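Local coordinates for McyG protein (Microcystis aeruginosa PCC 7806, PDB 4R0M) that probably activates phenylalanine-like acids as acyl-adenylates and loads them onto its peptidyl carrier domain to start microcystin assembly, at residues 215-220 / 266-271; 35-40 / 243-248; 27-32 / 239-244. All blocks are in the same frame, centred on the assembly; numbering follows the deposited sequence.

Interaction 1: residues 215-220 / 266-271; sequences QEVTLN and HQVSIS
Parallel strand pairing in the mixed sheet of the adenylation domain joins T218 of strand 217-220 to I270, at the start of strand 270-273. The two CA atoms of this bridge are 4.7 Å apart, and L219 N donates to I270 O at 3.0 Å, nearly in line with the carbonyl. V217 O takes two donors: I270 N, which completes the bridge, at 3.1 Å and tilted 33° from the carbonyl plane, and S269 N at 2.9 Å within that plane. The S269 hydroxyl is gripped twice. With chi1 at 59° OG sits between its own N and carbonyl carbon, where it accepts from V217 N at 2.9 Å and donates to E216 OE1 at 2.7 Å, while E216 OE2 forms a salt bridge with K299. At the other end S271 OG donates to L219 O and also has W259 as a partner. On the face carrying L219, V268 crosses that side chain at about a right angle, its CG1 lying 3.7 Å from L219 CB. On the opposite face the T218 and I270 side chains lie side by side, T218 CG2 3.9 Å from I270 CB. Helix 258-265 covers the L219 face and helix 227-240 the T218 face, the layered alpha/beta core expected of ANL-family adenylation domains.

Interaction 2: residues 35-40 / 243-248; sequences TYIRND and DQIHVP
Strands 33-37 and 243-246 run parallel in the mixed sheet of the adenylation domain, with T35 opposite I245 and Y36 opposite H246; the short strand axes come within 4.9 Å at an angle of 17°. The backbone bonding is the alternating ladder of a parallel pair. T35 N donates to Q244 O at 2.9 Å, H246 N returns a bond to T35 O, and I37 N reaches H246 O at 3.0 Å. The ladder ends at P248, which has no amide hydrogen to give; its CD instead abuts I37 O.

Apolar contact centres on I37. Its CG1, turned anti to the carbonyl carbon (chi1 -49°), lies between two branches of the partner segment, 3.8 Å from I245 CG2 and equally far from V247 CG2. I37 and V247 lie alongside each other, pointing the same way, whereas I245 is met at a slant. An alanine here would lack CG1, CD1 and CG2 and is likely to leave a gap beside I245 CG2 and V247 CG2, giving I245 and V247 more freedom to shift.

Polar side chains add to this on both faces. On the face of T35, a water 2.7 Å from T35 OG1 also makes a weak bond to D243 OD1. On the face of Y36, the H246 ring is fixed at both nitrogens: ND1 is hydrogen-bonded to N220 ND2, and NE2 donates to Q244 OE1 at 2.7 Å, with the acceptor only 1° out of the imidazole plane and the proton directed at a lone pair of the amide oxygen.

Interaction 3: residues 27-32 / 239-244; sequences TKHNNH and DLACDQ
H32 and D243 hydrogen-bond across the contact between the loop 27-32 and the segment 239-244, where a helix gives way to a strand. H32 ND1 donates to D243 OD2 at 3.2 Å with an N-H...O angle of 160°. The acceptor lies almost in the imidazole plane, yet the nitrogen stands well above the carboxylate plane; the two flat groups are turned 67° apart. D243 OD1 has a partner of its own in G33 N, and the aspartate is thereby held by two consecutive residues.

Van der Waals contact gathers at A241. Its CB sits over one face of the H29 ring, 3.9 Å from the ring centroid and 23° off the normal, a CH-pi contact displaced toward CD2, which is 3.6 Å from CB. Next to it, H32 CB rests 3.5 Å from A241 O. Within the loop itself, N31 CB packs over one face of the H32 ring.

Two backbone turns present these side chains. A type I turn from H29 to H32, closed by H32 N bonding to H29 O, brings both histidines to the same partner segment. Opposite, A241 has positive phi as the C-prime residue of a Schellman motif, with C242 N bonded to A237 O.

The contact thus lies where helix 227-240 ends and strand 243-246 begins, facing the link from helix 19-27 to strand 33-37, with Y48 of helix 48-64 touching H32.

From the N terminus, the chain leaves helix 19-27 through loop 27-32 and enters strand 33-37; both wait some two hundred residues for their partners. Strand 217-220 comes first, then helix 227-240, and the turn from it into strand 243-246, residues 239-244, closes the long loop of interaction 3. That strand also closes interaction 2, the two contacts sharing D243 and Q244. Beyond helix 258-265 the chain reaches segment 266-271, which closes the much shorter loop of interaction 1, crossing both others. Strand 243-246 lies between 33-37 and 217-220, and T218 O and I245 N probably share a hydrogen bond, so the contacts join four adjacent sheet strands and one helix-to-strand corner.

Interaction 1: residues 215-220 / 266-271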
loop_
_atom_site.group_PDB
_atom_site.type_symbol
_atom_site.label_atom_id
_atom_site.label_comp_id
_atom_site.label_asym_id
_atom_site.label_seq_id
_atom_site.Cartn_x
_atom_site.Cartn_y
_atom_site.Cartn_z
ATOM N N GLN A 215 -11.416 -6.280 -21.458
ATOM C CA GLN A 215 -10.426 -5.694 -22.359
ATOM C C GLN A 215 -9.386 -4.829 -21.632
ATOM O O GLN A 215 -8.440 -4.341 -22.257
ATOM C CB GLN A 215 -11.111 -4.877 -23.464
ATOM C CG GLN A 215 -11.876 -5.701 -24.493
ATOM C CD GLN A 215 -13.331 -5.933 -24.116
ATOM O OE1 GLN A 215 -14.000 -5.050 -23.578
ATOM N NE2 GLN A 215 -13.831 -7.124 -24.416
ATOM N N GLU A 216 -9.558 -4.644 -20.323
ATOM C CA GLU A 216 -8.625 -3.837 -19.530
ATOM C C GLU A 216 -7.249 -4.485 -19.458
ATOM O O GLU A 216 -7.114 -5.705 -19.567
ATOM C CB GLU A 216 -9.142 -3.598 -18.103
ATOM C CG GLU A 216 -10.519 -2.955 -17.982
ATOM C CD GLU A 216 -10.606 -1.552 -18.556
ATOM O OE1 GLU A 216 -9.557 -0.956 -18.881
ATOM O OE2 GLU A 216 -11.742 -1.042 -18.681
ATOM N N VAL A 217 -6.230 -3.651 -19.290
ATOM C CA VAL A 217 -4.878 -4.122 -19.023
ATOM C C VAL A 217 -4.375 -3.420 -17.762
ATOM O O VAL A 217 -4.146 -2.209 -17.761
ATOM C CB VAL A 217 -3.926 -3.857 -20.211
ATOM C CG1 VAL A 217 -2.526 -4.362 -19.895
ATOM C CG2 VAL A 217 -4.449 -4.510 -21.487
ATOM N N THR A 218 -4.241 -4.187 -16.683
ATOM C CA THR A 218 -3.760 -3.653 -15.411
ATOM C C THR A 218 -2.260 -3.872 -15.266
ATOM O O THR A 218 -1.729 -4.885 -15.724
ATOM C CB THR A 218 -4.481 -4.279 -14.197
ATOM O OG1 THR A 218 -4.176 -5.676 -14.117
ATOM C CG2 THR A 218 -5.992 -4.094 -14.295
ATOM N N LEU A 219 -1.586 -2.910 -14.637
ATOM C CA LEU A 219 -0.166 -3.033 -14.314
ATOM C C LEU A 219 0.095 -2.649 -12.860
ATOM O O LEU A 219 -0.230 -1.539 -12.427
ATOM C CB LEU A 219 0.696 -2.191 -15.266
ATOM C CG LEU A 219 2.222 -2.215 -15.094
ATOM C CD1 LEU A 219 2.928 -2.042 -16.429
ATOM C CD2 LEU A 219 2.704 -1.164 -14.102
ATOM N N ASN A 220 0.683 -3.584 -12.118
ATOM C CA ASN A 220 1.088 -3.353 -10.742
ATOM C C ASN A 220 2.603 -3.409 -10.592
ATOM O O ASN A 220 3.260 -4.279 -11.171
ATOM C CB ASN A 220 0.451 -4.384 -9.810
ATOM C CG ASN A 220 0.967 -4.280 -8.386
ATOM O OD1 ASN A 220 0.726 -3.293 -7.695
ATOM N ND2 ASN A 220 1.687 -5.301 -7.945
ATOM N N HIS A 266 2.678 -2.020 -23.319
ATOM C CA HIS A 266 1.617 -2.996 -23.083
ATOM C C HIS A 266 0.236 -2.419 -23.190
ATOM O O HIS A 266 -0.750 -3.106 -22.907
ATOM C CB HIS A 266 1.804 -3.652 -21.723
ATOM C CG HIS A 266 2.970 -4.603 -21.665
ATOM N ND1 HIS A 266 2.871 -5.890 -22.036
ATOM C CD2 HIS A 266 4.289 -4.410 -21.262
ATOM C CE1 HIS A 266 4.061 -6.496 -21.880
ATOM N NE2 HIS A 266 4.929 -5.590 -21.405
ATOM N N GLN A 267 0.151 -1.157 -23.608
ATOM C CA GLN A 267 -1.123 -0.444 -23.726
ATOM C C GLN A 267 -1.961 -0.591 -22.454
ATOM O O GLN A 267 -3.106 -1.048 -22.486
ATOM C CB GLN A 267 -1.894 -0.893 -24.979
ATOM C CG GLN A 267 -1.309 -0.371 -26.287
ATOM C CD GLN A 267 -1.399 1.141 -26.406
ATOM O OE1 GLN A 267 -0.391 1.842 -26.318
ATOM N NE2 GLN A 267 -2.612 1.650 -26.591
ATOM N N VAL A 268 -1.357 -0.196 -21.334
ATOM C CA VAL A 268 -1.952 -0.337 -20.007
ATOM C C VAL A 268 -3.052 0.699 -19.792
ATOM O O VAL A 268 -2.877 1.877 -20.109
ATOM C CB VAL A 268 -0.865 -0.240 -18.915
ATOM C CG1 VAL A 268 -1.471 -0.185 -17.519
ATOM C CG2 VAL A 268 0.102 -1.410 -19.033
ATOM N N SER A 269 -4.183 0.248 -19.259
ATOM C CA SER A 269 -5.349 1.106 -19.054
ATOM C C SER A 269 -5.605 1.437 -17.583
ATOM O O SER A 269 -6.249 2.442 -17.276
ATOM C CB SER A 269 -6.596 0.459 -19.665
ATOM O OG SER A 269 -6.845 -0.813 -19.089
ATOM N N ILE A 270 -5.120 0.575 -16.690
ATOM C CA ILE A 270 -5.311 0.736 -15.245
ATOM C C ILE A 270 -3.985 0.507 -14.520
ATOM O O ILE A 270 -3.341 -0.530 -14.705
ATOM C CB ILE A 270 -6.366 -0.250 -14.681
ATOM C CG1 ILE A 270 -7.713 -0.100 -15.402
ATOM C CG2 ILE A 270 -6.537 -0.059 -13.176
ATOM C CD1 ILE A 270 -8.681 -1.236 -15.139
ATOM N N SER A 271 -3.581 1.475 -13.700
ATOM C CA SER A 271 -2.376 1.341 -12.879
ATOM C C SER A 271 -2.494 2.153 -11.589
ATOM O O SER A 271 -3.484 2.861 -11.384
ATOM C CB SER A 271 -1.121 1.736 -13.667
ATOM O OG SER A 271 0.034 1.158 -13.079
#

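Interaction 2: residues 35-40 / 243-248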
loop_
_atom_site.group_PDB
_atom_site.type_symbol
_atom_site.label_atom_id
_atom_site.label_comp_id
_atom_site.label_asym_id
_atom_site.label_seq_id
_atom_site.Cartn_x
_atom_site.Cartn_y
_atom_site.Cartn_z
ATOM N N THR A 35 1.105 -11.531 -16.948
ATOM C CA THR A 35 2.423 -11.262 -17.502
ATOM C C THR A 35 3.347 -10.817 -16.370
ATOM O O THR A 35 3.114 -9.782 -15.739
ATOM C CB THR A 35 2.366 -10.170 -18.591
ATOM O OG1 THR A 35 1.440 -10.560 -19.612
ATOM C CG2 THR A 35 3.742 -9.947 -19.217
ATOM N N TYR A 36 4.376 -11.617 -16.105
ATOM C CA TYR A 36 5.378 -11.284 -15.098
ATOM C C TYR A 36 6.578 -10.618 -15.754
ATOM O O TYR A 36 7.211 -11.201 -16.641
ATOM C CB TYR A 36 5.858 -12.536 -14.363
ATOM C CG TYR A 36 4.780 -13.351 -13.691
ATOM C CD1 TYR A 36 4.302 -13.008 -12.426
ATOM C CD2 TYR A 36 4.261 -14.492 -14.305
ATOM C CE1 TYR A 36 3.326 -13.769 -11.800
ATOM C CE2 TYR A 36 3.283 -15.258 -13.689
ATOM C CZ TYR A 36 2.819 -14.893 -12.436
ATOM O OH TYR A 36 1.849 -15.655 -11.824
ATOM N N ILE A 37 6.884 -9.399 -15.322
ATOM C CA ILE A 37 8.129 -8.744 -15.716
ATOM C C ILE A 37 9.205 -9.149 -14.713
ATOM O O ILE A 37 9.017 -9.016 -13.506
ATOM C CB ILE A 37 7.998 -7.202 -15.764
ATOM C CG1 ILE A 37 6.758 -6.767 -16.563
ATOM C CG2 ILE A 37 9.271 -6.561 -16.312
ATOM C CD1 ILE A 37 6.746 -7.158 -18.028
ATOM N N ARG A 38 10.320 -9.666 -15.215
ATOM C CA ARG A 38 11.442 -10.038 -14.358
ATOM C C ARG A 38 12.364 -8.841 -14.131
ATOM O O ARG A 38 12.202 -7.802 -14.776
ATOM C CB ARG A 38 12.206 -11.220 -14.960
ATOM C CG ARG A 38 11.540 -12.560 -14.699
ATOM C CD ARG A 38 12.192 -13.702 -15.463
ATOM N NE ARG A 38 11.869 -13.665 -16.889
ATOM C CZ ARG A 38 11.562 -14.733 -17.622
ATOM N NH1 ARG A 38 11.510 -15.938 -17.071
ATOM N NH2 ARG A 38 11.289 -14.592 -18.912
ATOM N N ASN A 39 13.317 -8.989 -13.210
ATOM C CA ASN A 39 14.279 -7.925 -12.895
ATOM C C ASN A 39 15.121 -7.475 -14.089
ATOM O O ASN A 39 15.453 -6.293 -14.204
ATOM C CB ASN A 39 15.181 -8.331 -11.729
ATOM C CG ASN A 39 14.515 -8.139 -10.380
ATOM O OD1 ASN A 39 14.325 -7.009 -9.921
ATOM N ND2 ASN A 39 14.166 -9.245 -9.731
ATOM N N ASP A 40 15.449 -8.414 -14.977
ATOM C CA ASP A 40 16.197 -8.105 -16.199
ATOM C C ASP A 40 15.293 -7.626 -17.342
ATOM O O ASP A 40 15.712 -7.590 -18.501
ATOM C CB ASP A 40 17.050 -9.307 -16.636
ATOM C CG ASP A 40 16.226 -10.561 -16.908
ATOM O OD1 ASP A 40 14.984 -10.528 -16.764
ATOM O OD2 ASP A 40 16.832 -11.592 -17.268
ATOM N N ASP A 243 -6.180 -8.955 -18.871
ATOM C CA ASP A 243 -4.732 -9.074 -18.729
ATOM C C ASP A 243 -4.222 -8.297 -17.517
ATOM O O ASP A 243 -4.631 -7.154 -17.284
ATOM C CB ASP A 243 -4.023 -8.591 -19.997
ATOM C CG ASP A 243 -3.935 -9.665 -21.067
ATOM O OD1 ASP A 243 -3.787 -10.857 -20.722
ATOM O OD2 ASP A 243 -3.998 -9.311 -22.263
ATOM N N GLN A 244 -3.345 -8.933 -16.743
ATOM C CA GLN A 244 -2.690 -8.272 -15.612
ATOM C C GLN A 244 -1.171 -8.424 -15.659
ATOM O O GLN A 244 -0.645 -9.489 -15.996
ATOM C CB GLN A 244 -3.261 -8.735 -14.260
ATOM C CG GLN A 244 -3.027 -10.194 -13.900
ATOM C CD GLN A 244 -3.553 -10.536 -12.517
ATOM O OE1 GLN A 244 -2.879 -10.317 -11.507
ATOM N NE2 GLN A 244 -4.759 -11.092 -12.467
ATOM N N ILE A 245 -0.481 -7.341 -15.321
ATOM C CA ILE A 245 0.977 -7.291 -15.362
ATOM C C ILE A 245 1.522 -6.973 -13.973
ATOM O O ILE A 245 0.982 -6.117 -13.266
ATOM C CB ILE A 245 1.476 -6.248 -16.386
ATOM C CG1 ILE A 245 0.766 -6.441 -17.732
ATOM C CG2 ILE A 245 2.986 -6.344 -16.564
ATOM C CD1 ILE A 245 0.758 -5.213 -18.614
ATOM N N HIS A 246 2.583 -7.678 -13.586
ATOM C CA HIS A 246 3.238 -7.453 -12.304
ATOM C C HIS A 246 4.717 -7.243 -12.460
ATOM O O HIS A 246 5.430 -8.095 -13.000
ATOM C CB HIS A 246 2.929 -8.585 -11.335
ATOM C CG HIS A 246 1.486 -8.626 -10.903
ATOM N ND1 HIS A 246 1.009 -7.858 -9.905
ATOM C CD2 HIS A 246 0.403 -9.356 -11.390
ATOM C CE1 HIS A 246 -0.305 -8.093 -9.750
ATOM N NE2 HIS A 246 -0.675 -9.008 -10.661
ATOM N N VAL A 247 5.175 -6.087 -11.987
ATOM C CA VAL A 247 6.570 -5.666 -12.096
ATOM C C VAL A 247 7.148 -5.549 -10.685
ATOM O O VAL A 247 6.466 -5.049 -9.789
ATOM C CB VAL A 247 6.680 -4.292 -12.803
ATOM C CG1 VAL A 247 8.106 -4.027 -13.271
ATOM C CG2 VAL A 247 5.717 -4.205 -13.980
ATOM N N PRO A 248 8.399 -6.014 -10.473
ATOM C CA PRO A 248 9.020 -5.830 -9.155
ATOM C C PRO A 248 9.294 -4.349 -8.893
ATOM O O PRO A 248 9.732 -3.633 -9.799
ATOM C CB PRO A 248 10.340 -6.611 -9.262
ATOM C CG PRO A 248 10.221 -7.452 -10.493
ATOM C CD PRO A 248 9.305 -6.702 -11.409
HETATM O O HOH W 1 -1.172 -10.234 -19.265
#

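Interaction 3: residues 27-32 / 239-244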
loop_
_atom_site.group_PDB
_atom_site.type_symbol
_atom_site.label_atom_id
_atom_site.label_comp_id
_atom_site.label_asym_id
_atom_site.label_seq_id
_atom_site.Cartn_x
_atom_site.Cartn_y
_atom_site.Cartn_z
ATOM N N THR A 27 -10.443 -18.995 -16.520
ATOM C CA THR A 27 -9.682 -19.977 -17.305
ATOM C C THR A 27 -10.194 -20.143 -18.738
ATOM O O THR A 27 -9.410 -20.408 -19.651
ATOM C CB THR A 27 -9.655 -21.364 -16.631
ATOM O OG1 THR A 27 -10.993 -21.793 -16.357
ATOM C CG2 THR A 27 -8.869 -21.321 -15.335
ATOM N N LYS A 28 -11.506 -19.987 -18.924
ATOM C CA LYS A 28 -12.143 -20.095 -20.242
ATOM C C LYS A 28 -11.547 -19.114 -21.250
ATOM O O LYS A 28 -11.487 -19.403 -22.447
ATOM C CB LYS A 28 -13.656 -19.886 -20.128
ATOM C CG LYS A 28 -14.378 -21.026 -19.425
ATOM C CD LYS A 28 -15.647 -20.548 -18.738
ATOM C CE LYS A 28 -16.265 -21.663 -17.906
ATOM N NZ LYS A 28 -17.364 -21.166 -17.033
ATOM N N HIS A 29 -11.105 -17.962 -20.750
ATOM C CA HIS A 29 -10.420 -16.965 -21.565
ATOM C C HIS A 29 -8.956 -17.299 -21.636
ATOM O O HIS A 29 -8.130 -16.663 -20.975
ATOM C CB HIS A 29 -10.627 -15.567 -20.988
ATOM C CG HIS A 29 -12.077 -15.197 -20.783
ATOM N ND1 HIS A 29 -12.743 -14.384 -21.622
ATOM C CD2 HIS A 29 -12.984 -15.566 -19.788
ATOM C CE1 HIS A 29 -14.012 -14.237 -21.191
ATOM N NE2 HIS A 29 -14.158 -14.961 -20.068
ATOM N N ASN A 30 -8.621 -18.314 -22.433
ATOM C CA ASN A 30 -7.225 -18.721 -22.628
ATOM C C ASN A 30 -6.411 -17.649 -23.356
ATOM O O ASN A 30 -5.202 -17.792 -23.563
ATOM C CB ASN A 30 -7.129 -20.082 -23.340
ATOM C CG ASN A 30 -8.118 -20.223 -24.489
ATOM O OD1 ASN A 30 -8.336 -19.290 -25.267
ATOM N ND2 ASN A 30 -8.718 -21.405 -24.606
ATOM N N ASN A 31 -7.132 -16.604 -23.737
ATOM C CA ASN A 31 -6.556 -15.417 -24.310
ATOM C C ASN A 31 -5.665 -14.667 -23.300
ATOM O O ASN A 31 -4.595 -14.206 -23.604
ATOM C CB ASN A 31 -7.648 -14.443 -24.859
ATOM C CG ASN A 31 -8.375 -14.915 -26.134
ATOM O OD1 ASN A 31 -7.872 -15.703 -26.866
ATOM N ND2 ASN A 31 -9.463 -14.320 -26.440
ATOM N N HIS A 32 -6.156 -14.553 -22.083
ATOM C CA HIS A 32 -5.620 -13.648 -21.071
ATOM C C HIS A 32 -5.023 -14.346 -19.883
ATOM O O HIS A 32 -5.205 -15.552 -19.693
ATOM C CB HIS A 32 -6.706 -12.672 -20.625
ATOM C CG HIS A 32 -7.355 -11.924 -21.763
ATOM N ND1 HIS A 32 -6.771 -10.873 -22.365
ATOM C CD2 HIS A 32 -8.578 -12.115 -22.406
ATOM C CE1 HIS A 32 -7.575 -10.411 -23.342
ATOM N NE2 HIS A 32 -8.681 -11.172 -23.365
ATOM N N ASP A 239 -11.312 -11.512 -11.839
ATOM C CA ASP A 239 -12.764 -11.331 -11.875
ATOM C C ASP A 239 -13.233 -10.805 -13.230
ATOM O O ASP A 239 -14.258 -11.240 -13.751
ATOM C CB ASP A 239 -13.206 -10.383 -10.753
ATOM C CG ASP A 239 -14.701 -10.456 -10.468
ATOM O OD1 ASP A 239 -15.328 -11.498 -10.761
ATOM O OD2 ASP A 239 -15.248 -9.469 -9.933
ATOM N N LEU A 240 -12.468 -9.874 -13.793
ATOM C CA LEU A 240 -12.734 -9.331 -15.119
ATOM C C LEU A 240 -12.273 -10.268 -16.231
ATOM O O LEU A 240 -12.722 -10.147 -17.371
ATOM C CB LEU A 240 -12.038 -7.976 -15.286
ATOM C CG LEU A 240 -12.618 -6.752 -14.578
ATOM C CD1 LEU A 240 -11.570 -5.651 -14.512
ATOM C CD2 LEU A 240 -13.882 -6.258 -15.273
ATOM N N ALA A 241 -11.380 -11.199 -15.887
ATOM C CA ALA A 241 -10.693 -12.064 -16.858
ATOM C C ALA A 241 -9.847 -11.251 -17.849
ATOM O O ALA A 241 -9.670 -11.644 -19.006
ATOM C CB ALA A 241 -11.681 -12.973 -17.586
ATOM N N CYS A 242 -9.322 -10.120 -17.381
ATOM C CA CYS A 242 -8.503 -9.245 -18.215
ATOM C C CYS A 242 -7.017 -9.528 -18.010
ATOM O O CYS A 242 -6.641 -10.257 -17.093
ATOM C CB CYS A 242 -8.819 -7.776 -17.922
ATOM S SG CYS A 242 -8.152 -7.134 -16.367
ATOM N N ASP A 243 -6.180 -8.955 -18.871
ATOM C CA ASP A 243 -4.732 -9.074 -18.729
ATOM C C ASP A 243 -4.222 -8.297 -17.517
ATOM O O ASP A 243 -4.631 -7.154 -17.284
ATOM C CB ASP A 243 -4.023 -8.591 -19.997
ATOM C CG ASP A 243 -3.935 -9.665 -21.067
ATOM O OD1 ASP A 243 -3.787 -10.857 -20.722
ATOM O OD2 ASP A 243 -3.998 -9.311 -22.263
ATOM N N GLN A 244 -3.345 -8.933 -16.743
ATOM C CA GLN A 244 -2.690 -8.272 -15.612
ATOM C C GLN A 244 -1.171 -8.424 -15.659
ATOM O O GLN A 244 -0.645 -9.489 -15.996
ATOM C CB GLN A 244 -3.261 -8.735 -14.260
ATOM C CG GLN A 244 -3.027 -10.194 -13.900
ATOM C CD GLN A 244 -3.553 -10.536 -12.517
ATOM O OE1 GLN A 244 -2.879 -10.317 -11.507
ATOM N NE2 GLN A 244 -4.759 -11.092 -12.467
#